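PDB 5X9J: isomerase prhC from Penicillium brasilianum, which acts as a homodimeric isomerase of the trt14 family in the biosynthesis of paraherquonin, a highly congested hexacyclic fungal meroterpenoid. Local coordinates for residues A110-C115 with E127-L132; E55-Y60 with D142-F147. All blocks are in the same frame, centred on the assembly; numbering follows the deposited sequence.

Contact 1: A110-C115 with E127-L132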
loop_
_atom_site.group_PDB
_atom_site.type_symbol
_atom_site.label_atom_id
_atom_site.label_comp_id
_atom_site.label_asym_id
_atom_site.label_seq_id
_atom_site.Cartn_x
_atom_site.Cartn_y
_atom_site.Cartn_z
ATOM N N ALA B 110 -2.852 7.286 -7.872
ATOM C CA ALA B 110 -2.829 6.303 -6.802
ATOM C C ALA B 110 -4.226 6.234 -6.211
ATOM O O ALA B 110 -4.832 7.271 -5.938
ATOM C CB ALA B 110 -1.809 6.668 -5.720
ATOM N N PHE B 111 -4.742 5.020 -6.024
ATOM C CA PHE B 111 -6.080 4.891 -5.475
ATOM C C PHE B 111 -6.168 3.651 -4.604
ATOM O O PHE B 111 -5.436 2.682 -4.794
ATOM C CB PHE B 111 -7.144 4.838 -6.582
ATOM C CG PHE B 111 -6.934 3.733 -7.588
ATOM C CD1 PHE B 111 -7.549 2.499 -7.426
ATOM C CD2 PHE B 111 -6.143 3.943 -8.709
ATOM C CE1 PHE B 111 -7.381 1.493 -8.371
ATOM C CE2 PHE B 111 -5.956 2.950 -9.641
ATOM C CZ PHE B 111 -6.592 1.718 -9.481
ATOM N N ARG B 112 -7.075 3.703 -3.642
ATOM C CA ARG B 112 -7.388 2.557 -2.810
ATOM C C ARG B 112 -8.436 1.697 -3.498
ATOM O O ARG B 112 -9.359 2.214 -4.136
ATOM C CB ARG B 112 -7.901 3.017 -1.448
ATOM C CG ARG B 112 -6.880 3.765 -0.609
ATOM C CD ARG B 112 -7.516 4.154 0.722
ATOM N NE ARG B 112 -7.669 2.994 1.599
ATOM C CZ ARG B 112 -8.251 3.037 2.793
ATOM N NH1 ARG B 112 -8.759 4.179 3.246
ATOM N NH2 ARG B 112 -8.323 1.937 3.530
ATOM N N ALA B 113 -8.282 0.381 -3.379
ATOM C CA ALA B 113 -9.205 -0.550 -4.003
ATOM C C ALA B 113 -9.455 -1.709 -3.051
ATOM O O ALA B 113 -8.685 -1.956 -2.115
ATOM C CB ALA B 113 -8.666 -1.064 -5.344
ATOM N N ALA B 114 -10.561 -2.400 -3.279
ATOM C CA ALA B 114 -10.876 -3.626 -2.567
ATOM C C ALA B 114 -11.164 -4.707 -3.594
ATOM O O ALA B 114 -11.512 -4.423 -4.740
ATOM C CB ALA B 114 -12.073 -3.446 -1.618
ATOM N N CYS B 115 -10.988 -5.956 -3.181
ATOM C CA CYS B 115 -11.291 -7.081 -4.045
ATOM C C CYS B 115 -11.880 -8.200 -3.204
ATOM O O CYS B 115 -11.718 -8.241 -1.978
ATOM C CB CYS B 115 -10.066 -7.588 -4.806
ATOM S SG CYS B 115 -8.763 -8.188 -3.727
ATOM N N GLU B 127 -7.722 -5.687 0.461
ATOM C CA GLU B 127 -7.756 -4.257 0.215
ATOM C C GLU B 127 -6.378 -3.841 -0.272
ATOM O O GLU B 127 -5.360 -4.415 0.129
ATOM C CB GLU B 127 -8.169 -3.478 1.468
ATOM C CG GLU B 127 -9.639 -3.736 1.862
ATOM C CD GLU B 127 -10.003 -3.198 3.239
ATOM O OE1 GLU B 127 -9.385 -2.205 3.685
ATOM O OE2 GLU B 127 -10.913 -3.773 3.877
ATOM N N ASN B 128 -6.357 -2.859 -1.165
ATOM C CA ASN B 128 -5.194 -2.630 -2.004
ATOM C C ASN B 128 -4.923 -1.139 -2.117
ATOM O O ASN B 128 -5.802 -0.303 -1.898
ATOM C CB ASN B 128 -5.401 -3.222 -3.419
ATOM C CG ASN B 128 -5.825 -4.704 -3.388
ATOM O OD1 ASN B 128 -5.028 -5.598 -3.675
ATOM N ND2 ASN B 128 -7.091 -4.958 -3.038
ATOM N N LEU B 129 -3.692 -0.817 -2.489
ATOM C CA LEU B 129 -3.342 0.504 -2.995
ATOM C C LEU B 129 -2.709 0.280 -4.359
ATOM O O LEU B 129 -1.770 -0.511 -4.486
ATOM C CB LEU B 129 -2.400 1.244 -2.038
ATOM C CG LEU B 129 -2.155 2.757 -2.256
ATOM C CD1 LEU B 129 -1.281 3.033 -3.487
ATOM C CD2 LEU B 129 -3.429 3.535 -2.352
ATOM N N VAL B 130 -3.247 0.929 -5.381
ATOM C CA VAL B 130 -2.775 0.745 -6.748
ATOM C C VAL B 130 -2.228 2.077 -7.231
ATOM O O VAL B 130 -2.863 3.116 -7.038
ATOM C CB VAL B 130 -3.893 0.248 -7.683
ATOM C CG1 VAL B 130 -3.374 0.152 -9.134
ATOM C CG2 VAL B 130 -4.425 -1.123 -7.214
ATOM N N ILE B 131 -1.054 2.054 -7.852
ATOM C CA ILE B 131 -0.552 3.209 -8.583
ATOM C C ILE B 131 -0.512 2.843 -10.057
ATOM O O ILE B 131 0.040 1.802 -10.424
ATOM C CB ILE B 131 0.842 3.634 -8.097
ATOM C CG1 ILE B 131 0.806 4.003 -6.611
ATOM C CG2 ILE B 131 1.360 4.810 -8.956
ATOM C CD1 ILE B 131 2.207 4.362 -6.036
ATOM N N LEU B 132 -1.074 3.697 -10.901
ATOM C CA LEU B 132 -0.985 3.518 -12.342
ATOM C C LEU B 132 -0.119 4.610 -12.950
ATOM O O LEU B 132 -0.251 5.784 -12.601
ATOM C CB LEU B 132 -2.363 3.547 -13.005
ATOM C CG LEU B 132 -3.384 2.533 -12.487
ATOM C CD1 LEU B 132 -4.737 2.745 -13.182
ATOM C CD2 LEU B 132 -2.893 1.109 -12.699
HETATM O O HOH W 1 -7.372 -0.654 2.918
HETATM O O HOH W 2 -7.139 0.336 0.495
#

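Contact 2: E55-Y60 with D142-F147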
loop_
_atom_site.group_PDB
_atom_site.type_symbol
_atom_site.label_atom_id
_atom_site.label_comp_id
_atom_site.label_asym_id
_atom_site.label_seq_id
_atom_site.Cartn_x
_atom_site.Cartn_y
_atom_site.Cartn_z
ATOM N N GLU B 55 2.517 -2.435 -24.594
ATOM C CA GLU B 55 3.222 -3.701 -24.782
ATOM C C GLU B 55 4.317 -3.905 -23.741
ATOM O O GLU B 55 4.611 -5.045 -23.367
ATOM C CB GLU B 55 3.824 -3.779 -26.189
ATOM C CG GLU B 55 2.823 -4.169 -27.278
ATOM C CD GLU B 55 3.491 -4.808 -28.492
ATOM O OE1 GLU B 55 4.706 -5.119 -28.417
ATOM O OE2 GLU B 55 2.797 -5.000 -29.519
ATOM N N SER B 56 4.936 -2.829 -23.269
ATOM C CA SER B 56 6.031 -2.939 -22.315
ATOM C C SER B 56 5.574 -2.771 -20.865
ATOM O O SER B 56 6.419 -2.643 -19.977
ATOM C CB SER B 56 7.120 -1.917 -22.647
ATOM O OG SER B 56 6.587 -0.607 -22.672
ATOM N N CYS B 57 4.266 -2.790 -20.605
ATOM C CA CYS B 57 3.766 -2.564 -19.254
ATOM C C CYS B 57 4.327 -3.595 -18.280
ATOM O O CYS B 57 4.373 -4.790 -18.571
ATOM C CB CYS B 57 2.234 -2.623 -19.238
ATOM S SG CYS B 57 1.495 -2.177 -17.629
ATOM N N LEU B 58 4.737 -3.129 -17.109
ATOM C CA LEU B 58 5.187 -4.007 -16.040
ATOM C C LEU B 58 4.304 -3.823 -14.814
ATOM O O LEU B 58 3.901 -2.702 -14.500
ATOM C CB LEU B 58 6.651 -3.720 -15.675
ATOM C CG LEU B 58 7.680 -4.062 -16.757
ATOM C CD1 LEU B 58 9.067 -3.582 -16.348
ATOM C CD2 LEU B 58 7.678 -5.564 -17.008
ATOM N N THR B 59 4.027 -4.925 -14.117
ATOM C CA THR B 59 3.293 -4.927 -12.857
ATOM C C THR B 59 4.258 -5.234 -11.717
ATOM O O THR B 59 4.939 -6.263 -11.740
ATOM C CB THR B 59 2.163 -5.963 -12.874
ATOM O OG1 THR B 59 1.271 -5.687 -13.954
ATOM C CG2 THR B 59 1.377 -5.924 -11.552
ATOM N N TYR B 60 4.304 -4.356 -10.724
ATOM C CA TYR B 60 5.133 -4.548 -9.536
ATOM C C TYR B 60 4.244 -4.816 -8.330
ATOM O O TYR B 60 3.494 -3.933 -7.905
ATOM C CB TYR B 60 5.991 -3.318 -9.249
ATOM C CG TYR B 60 6.904 -2.879 -10.364
ATOM C CD1 TYR B 60 6.419 -2.126 -11.419
ATOM C CD2 TYR B 60 8.264 -3.188 -10.341
ATOM C CE1 TYR B 60 7.253 -1.704 -12.440
ATOM C CE2 TYR B 60 9.115 -2.763 -11.358
ATOM C CZ TYR B 60 8.594 -2.024 -12.407
ATOM O OH TYR B 60 9.405 -1.593 -13.433
ATOM N N ASP B 142 0.890 2.035 -18.521
ATOM C CA ASP B 142 2.270 1.664 -18.826
ATOM C C ASP B 142 3.017 1.113 -17.619
ATOM O O ASP B 142 4.089 0.516 -17.790
ATOM C CB ASP B 142 3.026 2.881 -19.401
ATOM C CG ASP B 142 4.432 2.534 -19.919
ATOM O OD1 ASP B 142 4.613 1.509 -20.620
ATOM O OD2 ASP B 142 5.370 3.301 -19.608
ATOM N N GLY B 143 2.482 1.290 -16.414
ATOM C CA GLY B 143 3.073 0.738 -15.211
ATOM C C GLY B 143 2.033 0.565 -14.118
ATOM O O GLY B 143 1.121 1.383 -13.988
ATOM N N ILE B 144 2.155 -0.508 -13.339
ATOM C CA ILE B 144 1.222 -0.828 -12.263
ATOM C C ILE B 144 2.038 -1.204 -11.035
ATOM O O ILE B 144 2.905 -2.078 -11.110
ATOM C CB ILE B 144 0.282 -1.992 -12.640
ATOM C CG1 ILE B 144 -0.490 -1.674 -13.918
ATOM C CG2 ILE B 144 -0.681 -2.318 -11.484
ATOM C CD1 ILE B 144 -1.004 -2.916 -14.650
ATOM N N TRP B 145 1.764 -0.540 -9.915
ATOM C CA TRP B 145 2.303 -0.919 -8.616
ATOM C C TRP B 145 1.130 -1.282 -7.723
ATOM O O TRP B 145 0.143 -0.541 -7.670
ATOM C CB TRP B 145 3.112 0.224 -7.993
ATOM C CG TRP B 145 4.336 0.576 -8.797
ATOM C CD1 TRP B 145 5.629 0.202 -8.537
ATOM C CD2 TRP B 145 4.375 1.357 -10.003
ATOM N NE1 TRP B 145 6.468 0.709 -9.512
ATOM C CE2 TRP B 145 5.727 1.423 -10.416
ATOM C CE3 TRP B 145 3.402 2.005 -10.772
ATOM C CZ2 TRP B 145 6.127 2.112 -11.567
ATOM C CZ3 TRP B 145 3.798 2.693 -11.909
ATOM C CH2 TRP B 145 5.154 2.740 -12.297
ATOM N N GLU B 146 1.227 -2.407 -7.027
ATOM C CA GLU B 146 0.134 -2.838 -6.170
ATOM C C GLU B 146 0.632 -3.157 -4.773
ATOM O O GLU B 146 1.611 -3.889 -4.609
ATOM C CB GLU B 146 -0.592 -4.064 -6.737
ATOM C CG GLU B 146 -1.667 -4.565 -5.768
ATOM C CD GLU B 146 -2.500 -5.742 -6.285
ATOM O OE1 GLU B 146 -3.731 -5.552 -6.433
ATOM O OE2 GLU B 146 -1.937 -6.845 -6.517
ATOM N N PHE B 147 -0.054 -2.614 -3.780
ATOM C CA PHE B 147 0.076 -3.010 -2.386
ATOM C C PHE B 147 -1.197 -3.715 -1.964
ATOM O O PHE B 147 -2.293 -3.284 -2.318
ATOM C CB PHE B 147 0.268 -1.803 -1.475
ATOM C CG PHE B 147 1.566 -1.126 -1.654
ATOM C CD1 PHE B 147 1.779 -0.292 -2.741
ATOM C CD2 PHE B 147 2.583 -1.322 -0.734
ATOM C CE1 PHE B 147 3.003 0.341 -2.914
ATOM C CE2 PHE B 147 3.799 -0.698 -0.887
ATOM C CZ PHE B 147 4.014 0.137 -1.984
HETATM O O HOH W 3 7.072 -0.349 -19.249
HETATM O O HOH W 4 6.285 -0.321 -17.022
#

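Contact 1: A110-C115 with E127-L132
F111 and V130 form a hydrogen-bonded antiparallel pair in the long beta hairpin made by strands 108-119 and 124-134, in the middle of the mixed sheet. F111 N reaches V130 O at 2.9 Å, and F111 O accepts V130 N over the same distance in a nearly straight bond (176° at the hydrogen). A113 and N128 make the second such pair, where N128 N lies 2.7 Å from A113 O.

On the face carrying F111, A113, N128 and V130, the phenyl ring lies beside V130, whose CB comes within 3.6 Å of F111 CZ and sits over one ring face toward its rim. F111 chi1 of 57° places CG between backbone N and carbonyl carbon, which swings the ring back over the neighbouring strand, so that L132 CD1 meets its edge 3.8 Å from F111 CE2. A34, F37 and C38 of helix 26-43 pack against the same ring.

The face of A110, R112, L129 and I131 turns to the second subunit, where L129 meets L129 of that chain. Here A110 CB rests 3.8 Å from I131 CG1, and L129 CD2 approaches F111 O.

R112 salt-bridges D96 through NH1, while two waters lie in the plane of its guanidinium. One joins R112 NH2 to E127 OE1, which are themselves 4.3 Å apart; the other links R112 NE to N128 O. The hairpin thus packs the ring of F111, with L132, against helix 26-43, and on its dimer-facing side R112 and E127 pair through water, an arrangement that probably still lets their opposite charges attract.

Contact 2: E55-Y60 with D142-F147
The Y60 and W145 side chains lie side by side on one face of a parallel strand pair, strand 57-61 against strand 141-148, and belong with T59 and I144 to its close-packed part. Their ring planes are within 4° of each other but slid so that the rings barely overlap: Y60 CD1 lies over the rim of the indole, 3.4 Å from W145 NE1, while Y60 CB touches W145 CD1 at 3.6 Å. Both side chains leave the sheet on the same face, and their like torsions, with CG beside the backbone N (chi1 -57° in Y60 and -64° in W145), turn the rings nearly parallel. I144 O lies at the edge of the tyrosine ring, in its plane, and also accepts Y60 N at 2.7 Å. Y60 O in turn receives E146 N, and L58 O receives I144 N, so the parallel backbone bonds alternate along the pair.

On the other face T59 and I144 run alongside each other, with I144 CD1 3.7 Å from T59 OG1. I144 CD1 also reaches C57 SG, 4.0 Å away.

Toward S56 and D142 the direct pairing gives way to water. L58 N and D142 O, 3.8 Å apart, make no direct hydrogen bond; a water between them accepts from the amide and donates to the carbonyl. The exposed S56 brings OG only to 3.5 Å from D142 OD1, an oxygen that is hydrogen-bonded to T54 OG1. D142 and G143 both face Q133 in a classic beta bulge on the opposite edge of their strand.

Strand 141-148 therefore lies between strands 57-61 and 124-134. T76 of helix 73-86 packs on T59 and L132 of strand 124-134 on I144, while the indole of W145 also meets T99 of the second subunit.

From the N terminus, the chain passes helix 26-43 and enters contact 2 first, through residues 55-60. Helix 73-86 and the short strands that follow then lead to 110-115, and a short connection after strand 108-119 returns the chain through 127-132, closing the small loop of contact 1. Only afterwards does 142-147 complete contact 2, so the hairpin is nested wholly within that larger loop. The two contacts share one sheet: strands 124-134 and 141-148 are neighbours, joined by probable hydrogen bonds from F147 N to L129 O and from I131 N to W145 O. With that join, the contacts place four strands in the order 108-119, 124-134, 141-148, 57-61, and both touch the second subunit.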